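Local coordinates for protein type III pantothenate kinase (Campylobacter jejuni, PDB 2NRH) that probably catalyses the ATP-dependent phosphorylation of pantothenate, the first step of coenzyme A biosynthesis, as a homodimeric kinase of the actin-like ATPase clan, at residues I8-A13 and N42-L47; Q36-I41 and Q54-N59; G93-I98 and G109-G114. The protein carries 2 engineered substitutions. All coordinates share one frame; numbering follows the deposited sequence.

Interaction 1. Residues I8-A13 and N42-L47; sequences IGNSNA and NVNEHL. With SO4 (sulfate ion), chain D.
The flat amide of Asn-44 turns its edge to the backbone of Gly-9: ND2 donates nearly in its own plane to Gly-9 O at 3.1 Å, and the Asn-10 amide lies obliquely beside it, planes 54° apart. Across the same amide, OD1 accepts in its carbonyl plane from His-46 N, an Asx turn. The Asn-42 amide makes another: its OD1 takes Asn-44 N from above the carbonyl plane, while its ND2 reaches Asn-44 O, which Leu-47 N grips from the opposite face. CG anti to the backbone N (chi1 168°) brings Asn-42 OD1 to 3.3 Å from Ile-8 CG2, and that methyl also packs on Leu-47 CD1. Val-43 N donates to Ile-8 O at 3.1 Å, where the parallel strands end. Two waters extend the seam, one joining Asn-10 O to Asn-44 ND2, the other Asn-10 OD1 to Glu-45 N. Asn-10 N and Asn-12 N each make a weak bond to the sulfate, which Ser-94 also binds. Residues 8-13 belong to the predicted ATP site, so backbone N-H groups meeting an anion here are consistent with a phosphate-binding loop, whose Gly-9 carbonyl is bonded to the Asn-44 amide.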
# COMPACT_ATOMS: atom_id res chain seq x y z
N ILE B 8 -9.23 16.80 -15.64
CA ILE B 8 -9.04 17.54 -14.39
C ILE B 8 -9.11 16.65 -13.13
O ILE B 8 -10.09 15.99 -12.88
CB ILE B 8 -10.08 18.70 -14.28
CG1 ILE B 8 -9.99 19.61 -15.50
CG2 ILE B 8 -9.90 19.51 -12.92
CD1 ILE B 8 -11.30 20.38 -15.85
N GLY B 9 -8.03 16.65 -12.35
CA GLY B 9 -7.93 15.87 -11.14
C GLY B 9 -7.99 16.73 -9.86
O GLY B 9 -8.26 17.93 -9.89
N ASN B 10 -7.72 16.07 -8.74
CA ASN B 10 -7.55 16.71 -7.46
C ASN B 10 -6.26 17.51 -7.26
O ASN B 10 -6.21 18.37 -6.38
CB ASN B 10 -7.74 15.69 -6.35
CG ASN B 10 -9.21 15.27 -6.21
OD1 ASN B 10 -10.13 16.13 -6.07
ND2 ASN B 10 -9.45 13.97 -6.24
N SER B 11 -5.25 17.28 -8.11
CA SER B 11 -4.00 18.02 -8.00
C SER B 11 -3.48 18.71 -9.29
O SER B 11 -2.72 19.68 -9.23
CB SER B 11 -2.92 17.08 -7.45
OG SER B 11 -3.18 16.72 -6.11
N ASN B 12 -3.88 18.15 -10.43
CA ASN B 12 -3.40 18.53 -11.74
C ASN B 12 -4.59 18.60 -12.69
O ASN B 12 -5.58 17.86 -12.55
CB ASN B 12 -2.47 17.42 -12.32
CG ASN B 12 -1.39 16.94 -11.33
OD1 ASN B 12 -0.54 17.73 -10.88
ND2 ASN B 12 -1.41 15.62 -10.99
N ALA B 13 -4.48 19.48 -13.67
CA ALA B 13 -5.30 19.40 -14.87
C ALA B 13 -4.28 19.14 -15.98
O ALA B 13 -3.28 19.87 -16.12
CB ALA B 13 -6.09 20.65 -15.09
N ASN B 42 -13.80 15.76 -15.15
CA ASN B 42 -13.36 16.32 -13.87
C ASN B 42 -13.77 15.40 -12.71
O ASN B 42 -14.90 14.95 -12.67
CB ASN B 42 -13.96 17.73 -13.70
CG ASN B 42 -13.81 18.24 -12.29
OD1 ASN B 42 -12.69 18.31 -11.76
ND2 ASN B 42 -14.92 18.61 -11.66
N VAL B 43 -12.82 15.10 -11.82
CA VAL B 43 -13.10 14.37 -10.57
C VAL B 43 -12.97 15.30 -9.37
O VAL B 43 -13.23 14.93 -8.26
CB VAL B 43 -12.17 13.09 -10.34
CG1 VAL B 43 -12.37 12.08 -11.45
CG2 VAL B 43 -10.68 13.48 -10.15
N ASN B 44 -12.57 16.52 -9.60
CA ASN B 44 -12.42 17.44 -8.53
C ASN B 44 -13.79 18.07 -8.10
O ASN B 44 -14.40 18.88 -8.81
CB ASN B 44 -11.40 18.52 -8.95
CG ASN B 44 -10.97 19.37 -7.81
OD1 ASN B 44 -11.77 19.71 -6.92
ND2 ASN B 44 -9.68 19.76 -7.81
N GLU B 45 -14.25 17.71 -6.92
CA GLU B 45 -15.58 18.14 -6.51
C GLU B 45 -15.58 19.64 -6.25
O GLU B 45 -16.64 20.31 -6.26
CB GLU B 45 -15.91 17.43 -5.22
CG GLU B 45 -15.90 15.90 -5.35
CD GLU B 45 -17.17 15.42 -5.98
OE1 GLU B 45 -18.25 15.88 -5.53
OE2 GLU B 45 -17.09 14.60 -6.93
N HIS B 46 -14.38 20.14 -5.98
CA HIS B 46 -14.20 21.50 -5.60
C HIS B 46 -14.31 22.43 -6.80
O HIS B 46 -14.48 23.63 -6.61
CB HIS B 46 -12.86 21.64 -4.85
CG HIS B 46 -12.83 20.89 -3.56
ND1 HIS B 46 -13.57 21.27 -2.46
CD2 HIS B 46 -12.21 19.75 -3.21
CE1 HIS B 46 -13.37 20.41 -1.47
NE2 HIS B 46 -12.57 19.46 -1.91
N LEU B 47 -14.21 21.90 -8.02
CA LEU B 47 -14.09 22.76 -9.18
C LEU B 47 -15.33 22.77 -10.00
O LEU B 47 -15.36 23.40 -11.07
CB LEU B 47 -12.87 22.42 -10.08
CG LEU B 47 -11.40 22.44 -9.59
CD1 LEU B 47 -10.48 22.05 -10.70
CD2 LEU B 47 -10.95 23.75 -8.96
S SO4 D . -4.35 13.92 -9.49
O1 SO4 D . -3.63 12.72 -9.90
O2 SO4 D . -3.65 14.44 -8.30
O3 SO4 D . -4.29 14.91 -10.56
O4 SO4 D . -5.75 13.59 -9.15
O HOH W 1 -8.08 20.23 -5.67
O HOH W 2 -12.63 16.40 -5.07

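Interaction 2. Residues Q36-I41 and Q54-N59; sequences QKIFYI and QKNFIN. Engineered in segment 54-59: Asn-56 (natural residue Lys).
Ile-38 and Phe-57 lie side by side on neighbouring parallel strands, the two strands of a beta-alpha-beta unit whose helix 48-53 connects them. Ile-38 CB sits over the centre of the Phe-57 ring, 3.9 Å from its centroid, a CH-pi contact, and the isoleucine spreads over that face: CG2 meets CE2, and CD1 meets CZ at 3.4 Å. The next bump on this side is Tyr-40. Its CG lies in the crowded position between backbone N and carbonyl carbon (chi1 77°), which swings the ring across toward the edge strand. There the edge of Phe-57 points at the tyrosine face in an offset edge-to-face pair, planes at 63°, and Asn-59 fits against one tyrosine face with CA 3.8 Å from the ring centroid. The Asn-59 amide is stacked on the ring, only 15° from parallel, and its OD1 is held by Glu-61 N. Leu-51 of the connecting helix touches Tyr-40 and Phe-57. On the other side of the sheet Ile-58 fills the hollow between Phe-39 and Lys-37: CG2 packs on Phe-39 CD1 while CD1 presses against the lysine's aliphatic chain. Three backbone bonds set the parallel register, with Ile-38 bonded through its N to Asn-56 and through its O to Ile-58. At the turn before the edge strand, the engineered Asn-56 makes a weak bond from ND2 to Gln-36 O, 3.3 Å long.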
# COMPACT_ATOMS: atom_id res chain seq x y z
N GLN B 36 -11.25 29.59 -26.92
CA GLN B 36 -11.68 28.35 -27.62
C GLN B 36 -12.30 27.27 -26.73
O GLN B 36 -11.95 27.16 -25.56
CB GLN B 36 -10.58 27.73 -28.52
CG GLN B 36 -9.48 26.88 -27.81
CD GLN B 36 -8.92 25.70 -28.68
OE1 GLN B 36 -9.65 24.80 -29.12
NE2 GLN B 36 -7.61 25.71 -28.90
N LYS B 37 -13.21 26.50 -27.32
CA LYS B 37 -13.81 25.33 -26.68
C LYS B 37 -12.76 24.45 -25.99
O LYS B 37 -11.71 24.11 -26.58
CB LYS B 37 -14.56 24.46 -27.72
CG LYS B 37 -16.06 24.63 -27.71
CD LYS B 37 -16.73 23.80 -28.80
CE LYS B 37 -18.19 24.26 -29.02
NZ LYS B 37 -18.37 25.60 -29.73
N ILE B 38 -13.06 24.11 -24.74
CA ILE B 38 -12.34 23.08 -24.05
C ILE B 38 -13.29 21.96 -23.61
O ILE B 38 -14.19 22.18 -22.81
CB ILE B 38 -11.56 23.64 -22.82
CG1 ILE B 38 -10.55 24.71 -23.26
CG2 ILE B 38 -10.88 22.48 -22.09
CD1 ILE B 38 -9.84 25.54 -22.11
N PHE B 39 -13.06 20.76 -24.14
CA PHE B 39 -13.74 19.54 -23.68
C PHE B 39 -13.10 18.97 -22.43
O PHE B 39 -11.88 18.94 -22.32
CB PHE B 39 -13.74 18.53 -24.81
CG PHE B 39 -14.42 19.07 -26.05
CD1 PHE B 39 -15.83 19.05 -26.15
CD2 PHE B 39 -13.67 19.67 -27.06
CE1 PHE B 39 -16.50 19.57 -27.28
CE2 PHE B 39 -14.34 20.20 -28.20
CZ PHE B 39 -15.77 20.14 -28.30
N TYR B 40 -13.89 18.56 -21.46
CA TYR B 40 -13.27 18.15 -20.23
C TYR B 40 -13.96 16.96 -19.58
O TYR B 40 -15.12 16.68 -19.86
CB TYR B 40 -13.16 19.33 -19.27
CG TYR B 40 -14.44 19.71 -18.57
CD1 TYR B 40 -14.73 19.20 -17.32
CD2 TYR B 40 -15.36 20.61 -19.16
CE1 TYR B 40 -15.91 19.55 -16.63
CE2 TYR B 40 -16.55 20.96 -18.49
CZ TYR B 40 -16.82 20.44 -17.23
OH TYR B 40 -17.97 20.76 -16.55
N ILE B 41 -13.21 16.27 -18.71
CA ILE B 41 -13.74 15.47 -17.59
C ILE B 41 -13.10 15.96 -16.25
O ILE B 41 -11.99 16.52 -16.21
CB ILE B 41 -13.48 13.99 -17.78
CG1 ILE B 41 -11.98 13.68 -17.71
CG2 ILE B 41 -14.11 13.50 -19.11
CD1 ILE B 41 -11.66 12.23 -17.88
N GLN B 54 -17.50 28.74 -16.59
CA GLN B 54 -16.70 28.86 -17.83
C GLN B 54 -17.49 28.28 -18.98
O GLN B 54 -17.57 27.06 -19.13
CB GLN B 54 -15.38 28.11 -17.74
CG GLN B 54 -14.52 28.35 -16.49
CD GLN B 54 -14.53 29.81 -16.01
OE1 GLN B 54 -14.13 30.70 -16.74
NE2 GLN B 54 -14.95 30.03 -14.77
N LYS B 55 -18.08 29.15 -19.80
CA LYS B 55 -18.95 28.70 -20.90
C LYS B 55 -18.20 27.99 -22.01
O LYS B 55 -18.77 27.17 -22.69
CB LYS B 55 -19.78 29.87 -21.46
CG LYS B 55 -20.62 30.54 -20.37
CD LYS B 55 -21.13 31.97 -20.74
CE LYS B 55 -21.68 32.64 -19.45
NZ LYS B 55 -22.27 33.98 -19.66
N ASN B 56 -16.92 28.29 -22.16
CA ASN B 56 -16.10 27.60 -23.14
C ASN B 56 -15.75 26.17 -22.72
O ASN B 56 -15.20 25.41 -23.51
CB ASN B 56 -14.83 28.41 -23.48
CG ASN B 56 -13.89 28.56 -22.28
OD1 ASN B 56 -14.33 28.87 -21.18
ND2 ASN B 56 -12.59 28.35 -22.50
N PHE B 57 -16.09 25.81 -21.48
CA PHE B 57 -15.80 24.47 -20.98
C PHE B 57 -17.01 23.49 -21.08
O PHE B 57 -18.12 23.77 -20.60
CB PHE B 57 -15.30 24.55 -19.54
CG PHE B 57 -13.81 24.64 -19.39
CD1 PHE B 57 -13.17 25.87 -19.45
CD2 PHE B 57 -13.06 23.51 -19.12
CE1 PHE B 57 -11.77 25.96 -19.25
CE2 PHE B 57 -11.67 23.58 -18.93
CZ PHE B 57 -11.02 24.80 -18.99
N ILE B 58 -16.74 22.33 -21.68
CA ILE B 58 -17.78 21.44 -22.16
C ILE B 58 -17.56 20.00 -21.66
O ILE B 58 -16.60 19.32 -22.06
CB ILE B 58 -17.86 21.52 -23.69
CG1 ILE B 58 -18.48 22.87 -24.04
CG2 ILE B 58 -18.65 20.30 -24.26
CD1 ILE B 58 -18.13 23.34 -25.35
N ASN B 59 -18.44 19.56 -20.78
CA ASN B 59 -18.27 18.36 -19.97
C ASN B 59 -18.58 17.13 -20.81
O ASN B 59 -19.66 17.02 -21.42
CB ASN B 59 -19.16 18.46 -18.72
CG ASN B 59 -18.88 17.38 -17.69
OD1 ASN B 59 -18.03 16.51 -17.84
ND2 ASN B 59 -19.66 17.41 -16.64

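Interaction 3. Residues G93-I98 and G109-G114; sequences GSAITI and GFILPG. With SO4 (sulfate ion), chain D.
Ile-98 lies over one face of the Phe-110 ring in the beta hairpin formed by strands 95-102 and 105-113. Its CB stands 4.0 Å from the ring centroid, displaced toward the rim, while CD1 runs on to CE1 at 3.5 Å. The phenylalanine CG takes the position between backbone N and carbonyl carbon (chi1 56°), and this folds the ring back over the neighbouring strand. The Ile-98 CD1 methyl also meets Leu-112 CD2, with the two side chains slanting across each other. Ile-96 meets Leu-112 in the same slanting way, CB to CB at 3.8 Å. These four residues make one apolar face; helix 146-165 packs on it, Ile-158 against Ile-96 and Leu-161 against Phe-110 and Leu-112, and Tyr-152 of the second subunit meets the Phe-110 ring. On the other face Thr-97 and Ile-111 run side by side, CG2 to CG1 at 4.0 Å, with Arg-77 of the predicted substrate site touching both. Ile-96 with Leu-112 and Ile-98 with Phe-110 are hydrogen-bonded pairs, each closed by two backbone bonds, and Thr-97 with Ile-111 is the non-hydrogen-bonded pair between them. At the open end Gly-114, the N-cap of helix 115-125, makes a CA-H...O contact with Gly-93 O and bonds weakly through N to Ser-94 O. Beside it, Ser-94 OG, of the predicted ATP site, donates to sulfate O1 at 3.0 Å.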
# COMPACT_ATOMS: atom_id res chain seq x y z
N GLY B 93 -0.72 6.86 -10.74
CA GLY B 93 -0.36 8.23 -10.34
C GLY B 93 -0.38 8.31 -8.82
O GLY B 93 0.21 7.47 -8.14
N SER B 94 -1.10 9.31 -8.32
CA SER B 94 -1.28 9.59 -6.90
C SER B 94 -1.90 8.43 -6.20
O SER B 94 -1.69 8.23 -5.02
CB SER B 94 -2.28 10.72 -6.70
OG SER B 94 -1.94 11.75 -7.56
N ALA B 95 -2.76 7.76 -6.94
CA ALA B 95 -3.38 6.52 -6.52
C ALA B 95 -3.08 5.57 -7.67
O ALA B 95 -2.74 6.00 -8.77
CB ALA B 95 -4.90 6.72 -6.35
N ILE B 96 -3.16 4.29 -7.41
CA ILE B 96 -3.05 3.23 -8.41
C ILE B 96 -4.45 2.56 -8.47
O ILE B 96 -4.93 2.01 -7.49
CB ILE B 96 -1.93 2.24 -8.00
CG1 ILE B 96 -0.57 2.95 -8.17
CG2 ILE B 96 -1.94 0.94 -8.82
CD1 ILE B 96 0.64 2.10 -7.70
N THR B 97 -5.13 2.71 -9.59
CA THR B 97 -6.42 2.01 -9.79
C THR B 97 -6.24 0.92 -10.84
O THR B 97 -5.56 1.12 -11.83
CB THR B 97 -7.51 2.98 -10.20
OG1 THR B 97 -7.14 3.60 -11.45
CG2 THR B 97 -7.66 4.03 -9.11
N ILE B 98 -6.78 -0.26 -10.54
CA ILE B 98 -6.70 -1.43 -11.44
C ILE B 98 -8.13 -1.82 -11.82
O ILE B 98 -8.93 -2.17 -10.99
CB ILE B 98 -5.96 -2.61 -10.76
CG1 ILE B 98 -4.54 -2.25 -10.36
CG2 ILE B 98 -5.80 -3.79 -11.72
CD1 ILE B 98 -4.34 -1.88 -8.93
N GLY B 109 -12.90 -3.48 -10.01
CA GLY B 109 -11.59 -2.83 -9.99
C GLY B 109 -11.17 -2.55 -8.55
O GLY B 109 -11.99 -2.71 -7.60
N PHE B 110 -9.92 -2.14 -8.37
CA PHE B 110 -9.46 -1.83 -7.01
C PHE B 110 -8.36 -0.80 -6.97
O PHE B 110 -7.79 -0.44 -8.00
CB PHE B 110 -9.06 -3.07 -6.23
CG PHE B 110 -8.00 -3.89 -6.91
CD1 PHE B 110 -6.66 -3.79 -6.49
CD2 PHE B 110 -8.34 -4.77 -7.96
CE1 PHE B 110 -5.66 -4.54 -7.12
CE2 PHE B 110 -7.35 -5.56 -8.58
CZ PHE B 110 -5.99 -5.45 -8.18
N ILE B 111 -8.06 -0.38 -5.74
CA ILE B 111 -7.25 0.82 -5.51
C ILE B 111 -6.12 0.54 -4.52
O ILE B 111 -6.24 -0.20 -3.47
CB ILE B 111 -8.13 2.05 -5.00
CG1 ILE B 111 -9.35 2.26 -5.89
CG2 ILE B 111 -7.30 3.35 -4.84
CD1 ILE B 111 -10.38 3.10 -5.23
N LEU B 112 -5.02 1.16 -4.85
CA LEU B 112 -3.83 1.04 -4.01
C LEU B 112 -3.29 2.43 -3.73
O LEU B 112 -3.49 3.34 -4.54
CB LEU B 112 -2.82 0.23 -4.84
CG LEU B 112 -2.49 -1.26 -4.67
CD1 LEU B 112 -3.59 -2.02 -4.14
CD2 LEU B 112 -1.96 -1.90 -5.94
N PRO B 113 -2.50 2.61 -2.67
CA PRO B 113 -1.85 3.95 -2.70
C PRO B 113 -0.90 4.11 -3.89
O PRO B 113 -0.33 3.10 -4.39
CB PRO B 113 -1.04 4.00 -1.36
CG PRO B 113 -1.61 2.91 -0.50
CD PRO B 113 -2.01 1.81 -1.54
N GLY B 114 -0.78 5.34 -4.38
CA GLY B 114 0.33 5.73 -5.24
C GLY B 114 1.66 5.57 -4.55
O GLY B 114 1.75 5.57 -3.32
S SO4 D . -4.35 13.92 -9.49
O1 SO4 D . -3.63 12.72 -9.90
O2 SO4 D . -3.65 14.44 -8.30
O3 SO4 D . -4.29 14.91 -10.56
O4 SO4 D . -5.75 13.59 -9.15

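How the interactions relate
Interactions 1 and 2 belong to one sheet and share strand 38-42: Ile-8 N probably bonds to Ile-41 O at 2.8 Å, and Ile-8 packs on Tyr-40. All three contacts are partly buried. Interaction 2, the most peripheral, lies on outermost strand 57-59 and relies on ring and aliphatic packing; interaction 1, where the strands give way to loops, relies on amides and water. Interaction 3 is the most central, seven of its twelve touching residues buried, and joins an apolar hairpin face of the second sheet to helix 146-165 and the second subunit. Its nearest atoms lie about 5 Å from interaction 1, yet both touch the same sulfate, consistent with a nucleotide site between the two sheets.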